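Local coordinates for phosphoenolpyruvate-protein phosphotransferase (PDB 3TRC) that probably transfers the phosphoryl group of phosphoenolpyruvate to a histidine of a protein, and is represented here by its GAF domain alone, at residues A[38-48]-A[126-135]; A[118-127]-A[149-160]. All coordinates share one frame; numbering follows the deposited sequence.

Contact 1 of 2, residues A[38-48]-A[126-135]; sequences LPADACSLFIC and LLGILVIQQL
Asp41 meets Gln133, Gln134 and Leu135 where the antiparallel strands 42-48 and 126-134 of the GAF-domain sheet begin to pair, and it shows a backbone bulge and a side-chain bond side by side at one strand end. Asp41 and Ala42 together oppose Gln133 in a classic beta bulge, so Gln133 O takes two amide protons: Asp41 N, at 3.0 Å, lies in the carbonyl plane, whereas Ala42 N sits above it. Followed outward, Asp41 CB lies near Gln133 O and Gln134 CA. With chi1 at -55° the carboxylate swings beside its own backbone N, and CG comes up to Leu135, near its N and CG. At the tip, OD2 receives Leu135 N through its anti lone pair, 2.8 Å away and nearly straight at 171°.

Past the bulge the pairing is regular, Cys48 N to Leu127 O (2.9 Å) being the last bond. Ala40 CB rests on Ile132 CG2 at 3.5 Å. On the face bearing Phe46, its CE1 approaches Val131 CG2 obliquely at 4.1 Å, and the ring turns an edge to Ile129 O. A water donates to Val131 O and Gln133 OE1 and accepts from Ser44 OG, which also bonds Thr60.

These are central strands of the sheet: 54-61 flanks 42-48 and 114-122 flanks 126-134. The face bearing Cys43 and Leu45 is covered by helices 23-37 and 142-164, and Cys43 forms a disulfide with Cys35 of helix 23-37, as seen in a structure of this protein.

Contact 2 of 2, residues A[118-127]-A[149-160]; sequences IPIIEQGELL and VTLAIHLAAEIA
Ile120 lays its CG2 methyl on helix 149-160, 3.5 Å from Ala156 CA, and illustrates how branched side chains on a strand fit a helix face lined with alanines. Its chi1 of -59° sets CG2 anti to the backbone N; the same methyl also reaches Ile159 CD1, while CG1 faces Ala152 CB. Ile118 has nearly the same torsions and divides its work differently: CG2 rests on Ala152 CB at 3.7 Å, and the extended CG1 arm carries CD1 to Val149 CG2, the two side chains meeting at about a right angle.

Small residues let the backbones draw together, with Glu122 CA and Ala156 CA 5.2 Å apart and Ala156 CB 3.3 Å from Ile121 O. Beyond the type I' turn from Glu122 to Glu125, Leu127 returns along the next strand and sets CD1 3.5 Å from Ala156 O, beside the Ile159 and Ala160 side chains.

Glu122 is the polar member. Its chain leaves anti to the backbone N and bends at chi2 (72°), so that CG lies over Ala160 CB at 3.8 Å while OE1 turns back along the helix. There a water can donate to Glu122 OE1, 2.9 Å away, or to Ile153 O.

Chemically, then, strand and helix are joined by methyl packing with no direct hydrogen bond between them; the glutamate contributes its aliphatic part to that packing and may reach the helix backbone through a water.

In the fold
Contacts 1 and 2 belong to one GAF domain, the first within its sheet and the second between sheet and helix, their centres 13 Å apart. Contact 1 joins neighbouring strands at the middle of the sheet, its centre about 2 Å from the centre of the chain; contact 2 sets the next strand and its hairpin against helix 142-164. Strand 125-134 belongs to both, and Leu126 and Leu127 are shared. Probable hydrogen bonds from Ile118 N to Leu130 O and from Ile120 N to Gly128 O, each 2.8 Å, tie the two together. The sodium ion, bound at Tyr55, Gly76, Gly81 and Glu85, lies about 5 Å from the Leu126 side chain. At the helix, Val149 and Ala157 also pack on Arg11 and Asn18 of the second subunit.

Contact 1 of 2, residues A[38-48]-A[126-135]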
loop_
_atom_site.group_PDB
_atom_site.type_symbol
_atom_site.label_atom_id
_atom_site.label_comp_id
_atom_site.label_asym_id
_atom_site.label_seq_id
_atom_site.Cartn_x
_atom_site.Cartn_y
_atom_site.Cartn_z
ATOM N N LEU A 38 3.755 2.698 15.525
ATOM C CA LEU A 38 5.196 2.473 15.412
ATOM C C LEU A 38 5.852 1.971 16.707
ATOM O O LEU A 38 6.547 0.958 16.681
ATOM C CB LEU A 38 5.923 3.711 14.878
ATOM C CG LEU A 38 5.835 3.933 13.371
ATOM C CD1 LEU A 38 6.579 5.204 12.988
ATOM C CD2 LEU A 38 6.401 2.734 12.621
ATOM N N PRO A 39 5.660 2.682 17.834
ATOM C CA PRO A 39 5.008 3.988 17.986
ATOM C C PRO A 39 5.988 5.137 17.777
ATOM O O PRO A 39 7.195 4.925 17.658
ATOM C CB PRO A 39 4.559 3.972 19.445
ATOM C CG PRO A 39 5.635 3.189 20.131
ATOM C CD PRO A 39 6.046 2.115 19.141
ATOM N N ALA A 40 5.461 6.355 17.728
ATOM C CA ALA A 40 6.286 7.551 17.673
ATOM C C ALA A 40 5.576 8.640 18.464
ATOM O O ALA A 40 4.402 8.507 18.788
ATOM C CB ALA A 40 6.509 7.993 16.229
ATOM N N ASP A 41 6.279 9.725 18.769
ATOM C CA ASP A 41 5.692 10.770 19.607
ATOM C C ASP A 41 5.075 11.931 18.838
ATOM O O ASP A 41 4.185 12.609 19.349
ATOM C CB ASP A 41 6.708 11.269 20.627
ATOM C CG ASP A 41 7.265 10.146 21.462
ATOM O OD1 ASP A 41 6.462 9.408 22.078
ATOM O OD2 ASP A 41 8.495 9.968 21.468
ATOM N N ALA A 42 5.531 12.145 17.607
ATOM C CA ALA A 42 4.909 13.134 16.741
ATOM C C ALA A 42 4.992 12.701 15.285
ATOM O O ALA A 42 5.927 12.018 14.877
ATOM C CB ALA A 42 5.552 14.513 16.937
ATOM N N CYS A 43 3.982 13.065 14.509
ATOM C CA CYS A 43 4.003 12.805 13.082
ATOM C C CYS A 43 3.276 13.945 12.403
ATOM O O CYS A 43 2.182 14.323 12.816
ATOM C CB CYS A 43 3.344 11.465 12.752
ATOM S SG CYS A 43 3.398 11.042 11.004
ATOM N N SER A 44 3.906 14.500 11.376
ATOM C CA SER A 44 3.360 15.641 10.652
ATOM C C SER A 44 3.438 15.405 9.154
ATOM O O SER A 44 4.344 14.729 8.669
ATOM C CB SER A 44 4.129 16.921 11.012
ATOM O OG SER A 44 4.062 17.165 12.412
ATOM N N LEU A 45 2.484 15.973 8.427
ATOM C CA LEU A 45 2.451 15.835 6.980
ATOM C C LEU A 45 2.369 17.226 6.373
ATOM O O LEU A 45 1.493 18.013 6.725
ATOM C CB LEU A 45 1.256 14.974 6.560
ATOM C CG LEU A 45 1.284 14.418 5.135
ATOM C CD1 LEU A 45 0.425 13.166 5.032
ATOM C CD2 LEU A 45 0.844 15.471 4.132
ATOM N N PHE A 46 3.317 17.529 5.490
ATOM C CA PHE A 46 3.383 18.820 4.826
ATOM C C PHE A 46 3.066 18.621 3.361
ATOM O O PHE A 46 3.443 17.608 2.770
ATOM C CB PHE A 46 4.792 19.412 4.932
ATOM C CG PHE A 46 5.185 19.819 6.325
ATOM C CD1 PHE A 46 5.737 18.904 7.202
ATOM C CD2 PHE A 46 5.021 21.133 6.746
ATOM C CE1 PHE A 46 6.113 19.284 8.486
ATOM C CE2 PHE A 46 5.385 21.520 8.025
ATOM C CZ PHE A 46 5.935 20.604 8.894
ATOM N N ILE A 47 2.386 19.592 2.768
ATOM C CA ILE A 47 2.138 19.553 1.334
ATOM C C ILE A 47 2.805 20.753 0.666
ATOM O O ILE A 47 2.805 21.857 1.213
ATOM C CB ILE A 47 0.628 19.508 1.028
ATOM C CG1 ILE A 47 0.032 18.201 1.563
ATOM C CG2 ILE A 47 0.379 19.608 -0.467
ATOM C CD1 ILE A 47 -1.383 17.935 1.084
ATOM N N CYS A 48 3.393 20.525 -0.507
ATOM C CA CYS A 48 4.047 21.603 -1.244
ATOM C C CYS A 48 3.059 22.646 -1.744
ATOM O O CYS A 48 2.014 22.309 -2.309
ATOM C CB CYS A 48 4.806 21.044 -2.442
ATOM S SG CYS A 48 6.161 19.972 -2.008
ATOM N N LEU A 126 7.811 15.841 -6.415
ATOM C CA LEU A 126 7.657 16.023 -4.969
ATOM C C LEU A 126 6.342 16.717 -4.633
ATOM O O LEU A 126 6.081 17.824 -5.102
ATOM C CB LEU A 126 8.815 16.839 -4.392
ATOM C CG LEU A 126 8.788 17.012 -2.872
ATOM C CD1 LEU A 126 9.173 15.700 -2.198
ATOM C CD2 LEU A 126 9.704 18.146 -2.424
ATOM N N LEU A 127 5.523 16.074 -3.803
ATOM C CA LEU A 127 4.222 16.630 -3.438
ATOM C C LEU A 127 4.168 17.069 -1.983
ATOM O O LEU A 127 3.304 17.856 -1.596
ATOM C CB LEU A 127 3.115 15.601 -3.671
ATOM C CG LEU A 127 2.938 15.113 -5.105
ATOM C CD1 LEU A 127 1.713 14.211 -5.203
ATOM C CD2 LEU A 127 2.825 16.295 -6.063
ATOM N N GLY A 128 5.060 16.530 -1.168
ATOM C CA GLY A 128 5.040 16.861 0.240
ATOM C C GLY A 128 6.102 16.124 1.015
ATOM O O GLY A 128 6.993 15.497 0.433
ATOM N N ILE A 129 6.003 16.205 2.338
ATOM C CA ILE A 129 6.961 15.568 3.230
ATOM C C ILE A 129 6.246 14.966 4.423
ATOM O O ILE A 129 5.360 15.591 5.007
ATOM C CB ILE A 129 7.981 16.577 3.777
ATOM C CG1 ILE A 129 8.540 17.456 2.654
ATOM C CG2 ILE A 129 9.096 15.844 4.521
ATOM C CD1 ILE A 129 9.570 16.765 1.792
ATOM N N LEU A 130 6.644 13.753 4.791
ATOM C CA LEU A 130 6.138 13.103 5.997
ATOM C C LEU A 130 7.243 13.129 7.047
ATOM O O LEU A 130 8.366 12.709 6.781
ATOM C CB LEU A 130 5.729 11.661 5.679
ATOM C CG LEU A 130 5.281 10.765 6.836
ATOM C CD1 LEU A 130 3.939 11.245 7.355
ATOM C CD2 LEU A 130 5.192 9.305 6.390
ATOM N N VAL A 131 6.928 13.637 8.236
ATOM C CA VAL A 131 7.940 13.815 9.274
ATOM C C VAL A 131 7.526 13.076 10.537
ATOM O O VAL A 131 6.482 13.368 11.116
ATOM C CB VAL A 131 8.168 15.299 9.631
ATOM C CG1 VAL A 131 9.194 15.416 10.764
ATOM C CG2 VAL A 131 8.628 16.091 8.414
ATOM N N ILE A 132 8.360 12.130 10.959
ATOM C CA ILE A 132 8.089 11.337 12.150
ATOM C C ILE A 132 9.165 11.645 13.195
ATOM O O ILE A 132 10.347 11.678 12.883
ATOM C CB ILE A 132 8.076 9.819 11.833
ATOM C CG1 ILE A 132 7.130 9.507 10.665
ATOM C CG2 ILE A 132 7.659 9.027 13.062
ATOM C CD1 ILE A 132 7.821 9.456 9.306
ATOM N N GLN A 133 8.749 11.901 14.429
ATOM C CA GLN A 133 9.699 12.293 15.463
ATOM C C GLN A 133 9.453 11.523 16.743
ATOM O O GLN A 133 8.348 11.061 16.998
ATOM C CB GLN A 133 9.597 13.795 15.737
ATOM C CG GLN A 133 9.729 14.658 14.479
ATOM C CD GLN A 133 9.568 16.141 14.764
ATOM O OE1 GLN A 133 8.475 16.702 14.627
ATOM N NE2 GLN A 133 10.659 16.786 15.163
ATOM N N GLN A 134 10.499 11.369 17.544
ATOM C CA GLN A 134 10.337 10.754 18.851
ATOM C C GLN A 134 11.253 11.417 19.864
ATOM O O GLN A 134 12.258 12.029 19.505
ATOM C CB GLN A 134 10.565 9.239 18.795
ATOM C CG GLN A 134 11.886 8.815 18.197
ATOM C CD GLN A 134 11.888 7.350 17.797
ATOM O OE1 GLN A 134 10.880 6.654 17.933
ATOM N NE2 GLN A 134 13.024 6.876 17.306
ATOM N N LEU A 135 10.878 11.303 21.130
ATOM C CA LEU A 135 11.644 11.888 22.217
ATOM C C LEU A 135 12.986 11.186 22.416
ATOM O O LEU A 135 13.979 11.829 22.759
ATOM C CB LEU A 135 10.823 11.839 23.507
ATOM C CG LEU A 135 9.510 12.628 23.479
ATOM C CD1 LEU A 135 8.587 12.192 24.609
ATOM C CD2 LEU A 135 9.773 14.129 23.534
HETATM O O HOH W 1 6.237 15.689 13.296
#

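Contact 2 of 2, residues A[118-127]-A[149-160]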
loop_
_atom_site.group_PDB
_atom_site.type_symbol
_atom_site.label_atom_id
_atom_site.label_comp_id
_atom_site.label_asym_id
_atom_site.label_seq_id
_atom_site.Cartn_x
_atom_site.Cartn_y
_atom_site.Cartn_z
ATOM N N ILE A 118 10.565 11.844 5.243
ATOM C CA ILE A 118 10.338 11.056 4.041
ATOM C C ILE A 118 9.677 11.886 2.946
ATOM O O ILE A 118 8.623 12.487 3.156
ATOM C CB ILE A 118 9.461 9.832 4.375
ATOM C CG1 ILE A 118 10.201 8.924 5.354
ATOM C CG2 ILE A 118 9.066 9.076 3.117
ATOM C CD1 ILE A 118 9.511 7.636 5.602
ATOM N N PRO A 119 10.294 11.922 1.764
ATOM C CA PRO A 119 9.697 12.697 0.678
ATOM C C PRO A 119 8.472 11.982 0.132
ATOM O O PRO A 119 8.461 10.755 -0.004
ATOM C CB PRO A 119 10.814 12.747 -0.368
ATOM C CG PRO A 119 11.597 11.504 -0.125
ATOM C CD PRO A 119 11.539 11.251 1.352
ATOM N N ILE A 120 7.430 12.755 -0.145
ATOM C CA ILE A 120 6.218 12.207 -0.739
ATOM C C ILE A 120 6.253 12.555 -2.211
ATOM O O ILE A 120 6.086 13.715 -2.585
ATOM C CB ILE A 120 4.954 12.780 -0.077
ATOM C CG1 ILE A 120 4.952 12.453 1.426
ATOM C CG2 ILE A 120 3.705 12.232 -0.760
ATOM C CD1 ILE A 120 3.793 13.067 2.208
ATOM N N ILE A 121 6.500 11.546 -3.042
ATOM C CA ILE A 121 6.793 11.757 -4.450
ATOM C C ILE A 121 5.847 10.948 -5.324
ATOM O O ILE A 121 5.683 9.743 -5.133
ATOM C CB ILE A 121 8.248 11.340 -4.779
ATOM C CG1 ILE A 121 9.235 12.088 -3.880
ATOM C CG2 ILE A 121 8.558 11.574 -6.258
ATOM C CD1 ILE A 121 10.652 11.549 -3.927
ATOM N N GLU A 122 5.220 11.627 -6.273
ATOM C CA GLU A 122 4.342 10.977 -7.230
ATOM C C GLU A 122 5.014 10.998 -8.587
ATOM O O GLU A 122 5.169 12.057 -9.191
ATOM C CB GLU A 122 2.997 11.697 -7.296
ATOM C CG GLU A 122 2.101 11.238 -8.435
ATOM C CD GLU A 122 1.527 9.853 -8.212
ATOM O OE1 GLU A 122 1.694 9.306 -7.100
ATOM O OE2 GLU A 122 0.907 9.314 -9.152
ATOM N N GLN A 123 5.424 9.822 -9.054
ATOM C CA GLN A 123 6.092 9.693 -10.345
ATOM C C GLN A 123 7.155 10.767 -10.577
ATOM O O GLN A 123 7.155 11.433 -11.610
ATOM C CB GLN A 123 5.068 9.720 -11.479
ATOM C CG GLN A 123 4.155 8.512 -11.508
ATOM C CD GLN A 123 3.316 8.456 -12.767
ATOM O OE1 GLN A 123 3.152 7.397 -13.369
ATOM N NE2 GLN A 123 2.778 9.601 -13.173
ATOM N N GLY A 124 8.052 10.935 -9.611
ATOM C CA GLY A 124 9.155 11.871 -9.748
ATOM C C GLY A 124 8.865 13.309 -9.355
ATOM O O GLY A 124 9.771 14.144 -9.341
ATOM N N GLU A 125 7.608 13.606 -9.037
ATOM C CA GLU A 125 7.226 14.950 -8.613
ATOM C C GLU A 125 7.030 15.005 -7.098
ATOM O O GLU A 125 6.178 14.302 -6.562
ATOM C CB GLU A 125 5.937 15.387 -9.312
ATOM C CG GLU A 125 5.491 16.803 -8.965
ATOM C CD GLU A 125 4.128 17.160 -9.540
ATOM O OE1 GLU A 125 3.492 16.292 -10.178
ATOM O OE2 GLU A 125 3.687 18.315 -9.349
ATOM N N LEU A 126 7.811 15.841 -6.415
ATOM C CA LEU A 126 7.657 16.023 -4.969
ATOM C C LEU A 126 6.342 16.717 -4.633
ATOM O O LEU A 126 6.081 17.824 -5.102
ATOM C CB LEU A 126 8.815 16.839 -4.392
ATOM C CG LEU A 126 8.788 17.012 -2.872
ATOM C CD1 LEU A 126 9.173 15.700 -2.198
ATOM C CD2 LEU A 126 9.704 18.146 -2.424
ATOM N N LEU A 127 5.523 16.074 -3.803
ATOM C CA LEU A 127 4.222 16.630 -3.438
ATOM C C LEU A 127 4.168 17.069 -1.983
ATOM O O LEU A 127 3.304 17.856 -1.596
ATOM C CB LEU A 127 3.115 15.601 -3.671
ATOM C CG LEU A 127 2.938 15.113 -5.105
ATOM C CD1 LEU A 127 1.713 14.211 -5.203
ATOM C CD2 LEU A 127 2.825 16.295 -6.063
ATOM N N VAL A 149 8.083 4.578 4.168
ATOM C CA VAL A 149 8.324 4.856 2.757
ATOM C C VAL A 149 7.213 4.257 1.906
ATOM O O VAL A 149 6.665 4.916 1.022
ATOM C CB VAL A 149 9.697 4.334 2.298
ATOM C CG1 VAL A 149 9.788 4.313 0.776
ATOM C CG2 VAL A 149 10.802 5.185 2.895
ATOM N N THR A 150 6.873 3.003 2.185
ATOM C CA THR A 150 5.811 2.329 1.454
ATOM C C THR A 150 4.506 3.090 1.618
ATOM O O THR A 150 3.751 3.275 0.654
ATOM C CB THR A 150 5.654 0.864 1.936
ATOM O OG1 THR A 150 6.899 0.183 1.759
ATOM C CG2 THR A 150 4.587 0.152 1.132
ATOM N N LEU A 151 4.252 3.561 2.834
ATOM C CA LEU A 151 3.071 4.362 3.126
ATOM C C LEU A 151 3.057 5.676 2.336
ATOM O O LEU A 151 2.018 6.083 1.812
ATOM C CB LEU A 151 3.001 4.656 4.619
ATOM C CG LEU A 151 1.788 5.435 5.121
ATOM C CD1 LEU A 151 0.504 4.691 4.778
ATOM C CD2 LEU A 151 1.897 5.670 6.616
ATOM N N ALA A 152 4.210 6.334 2.258
ATOM C CA ALA A 152 4.312 7.609 1.554
ATOM C C ALA A 152 3.956 7.495 0.073
ATOM O O ALA A 152 3.494 8.462 -0.538
ATOM C CB ALA A 152 5.711 8.204 1.717
ATOM N N ILE A 153 4.192 6.326 -0.514
ATOM C CA ILE A 153 3.790 6.086 -1.895
ATOM C C ILE A 153 2.274 6.191 -2.009
ATOM O O ILE A 153 1.745 6.770 -2.958
ATOM C CB ILE A 153 4.267 4.708 -2.382
ATOM C CG1 ILE A 153 5.795 4.648 -2.303
ATOM C CG2 ILE A 153 3.780 4.440 -3.797
ATOM C CD1 ILE A 153 6.379 3.282 -2.540
ATOM N N HIS A 154 1.581 5.640 -1.020
ATOM C CA HIS A 154 0.126 5.686 -0.973
ATOM C C HIS A 154 -0.328 7.135 -0.804
ATOM O O HIS A 154 -1.228 7.601 -1.496
ATOM C CB HIS A 154 -0.367 4.822 0.193
ATOM C CG HIS A 154 -1.798 4.394 0.089
ATOM N ND1 HIS A 154 -2.641 4.819 -0.919
ATOM C CD2 HIS A 154 -2.537 3.578 0.874
ATOM C CE1 HIS A 154 -3.834 4.281 -0.747
ATOM N NE2 HIS A 154 -3.800 3.524 0.337
ATOM N N LEU A 155 0.300 7.847 0.129
ATOM C CA LEU A 155 -0.029 9.247 0.370
ATOM C C LEU A 155 0.172 10.103 -0.877
ATOM O O LEU A 155 -0.625 11.001 -1.155
ATOM C CB LEU A 155 0.800 9.799 1.528
ATOM C CG LEU A 155 0.596 9.057 2.854
ATOM C CD1 LEU A 155 1.481 9.647 3.934
ATOM C CD2 LEU A 155 -0.864 9.105 3.271
ATOM N N ALA A 156 1.234 9.828 -1.627
ATOM C CA ALA A 156 1.493 10.558 -2.866
ATOM C C ALA A 156 0.335 10.391 -3.844
ATOM O O ALA A 156 -0.122 11.359 -4.463
ATOM C CB ALA A 156 2.803 10.097 -3.501
ATOM N N ALA A 157 -0.146 9.160 -3.982
ATOM C CA ALA A 157 -1.254 8.882 -4.886
ATOM C C ALA A 157 -2.515 9.600 -4.434
ATOM O O ALA A 157 -3.255 10.145 -5.247
ATOM C CB ALA A 157 -1.505 7.379 -4.983
ATOM N N GLU A 158 -2.761 9.596 -3.130
ATOM C CA GLU A 158 -3.940 10.257 -2.584
ATOM C C GLU A 158 -3.896 11.771 -2.801
ATOM O O GLU A 158 -4.895 12.384 -3.171
ATOM C CB GLU A 158 -4.106 9.904 -1.105
ATOM C CG GLU A 158 -4.297 8.402 -0.865
ATOM C CD GLU A 158 -5.598 7.874 -1.454
ATOM O OE1 GLU A 158 -6.648 8.494 -1.206
ATOM O OE2 GLU A 158 -5.573 6.850 -2.173
ATOM N N ILE A 159 -2.735 12.377 -2.580
ATOM C CA ILE A 159 -2.571 13.798 -2.839
ATOM C C ILE A 159 -2.712 14.127 -4.330
ATOM O O ILE A 159 -3.381 15.092 -4.707
ATOM C CB ILE A 159 -1.217 14.299 -2.304
ATOM C CG1 ILE A 159 -1.162 14.084 -0.787
ATOM C CG2 ILE A 159 -0.992 15.760 -2.684
ATOM C CD1 ILE A 159 0.187 14.407 -0.149
ATOM N N ALA A 160 -2.088 13.320 -5.177
ATOM C CA ALA A 160 -2.186 13.534 -6.616
ATOM C C ALA A 160 -3.632 13.435 -7.093
ATOM O O ALA A 160 -4.073 14.205 -7.951
ATOM C CB ALA A 160 -1.303 12.549 -7.364
HETATM O O HOH W 2 2.591 6.819 -5.950
#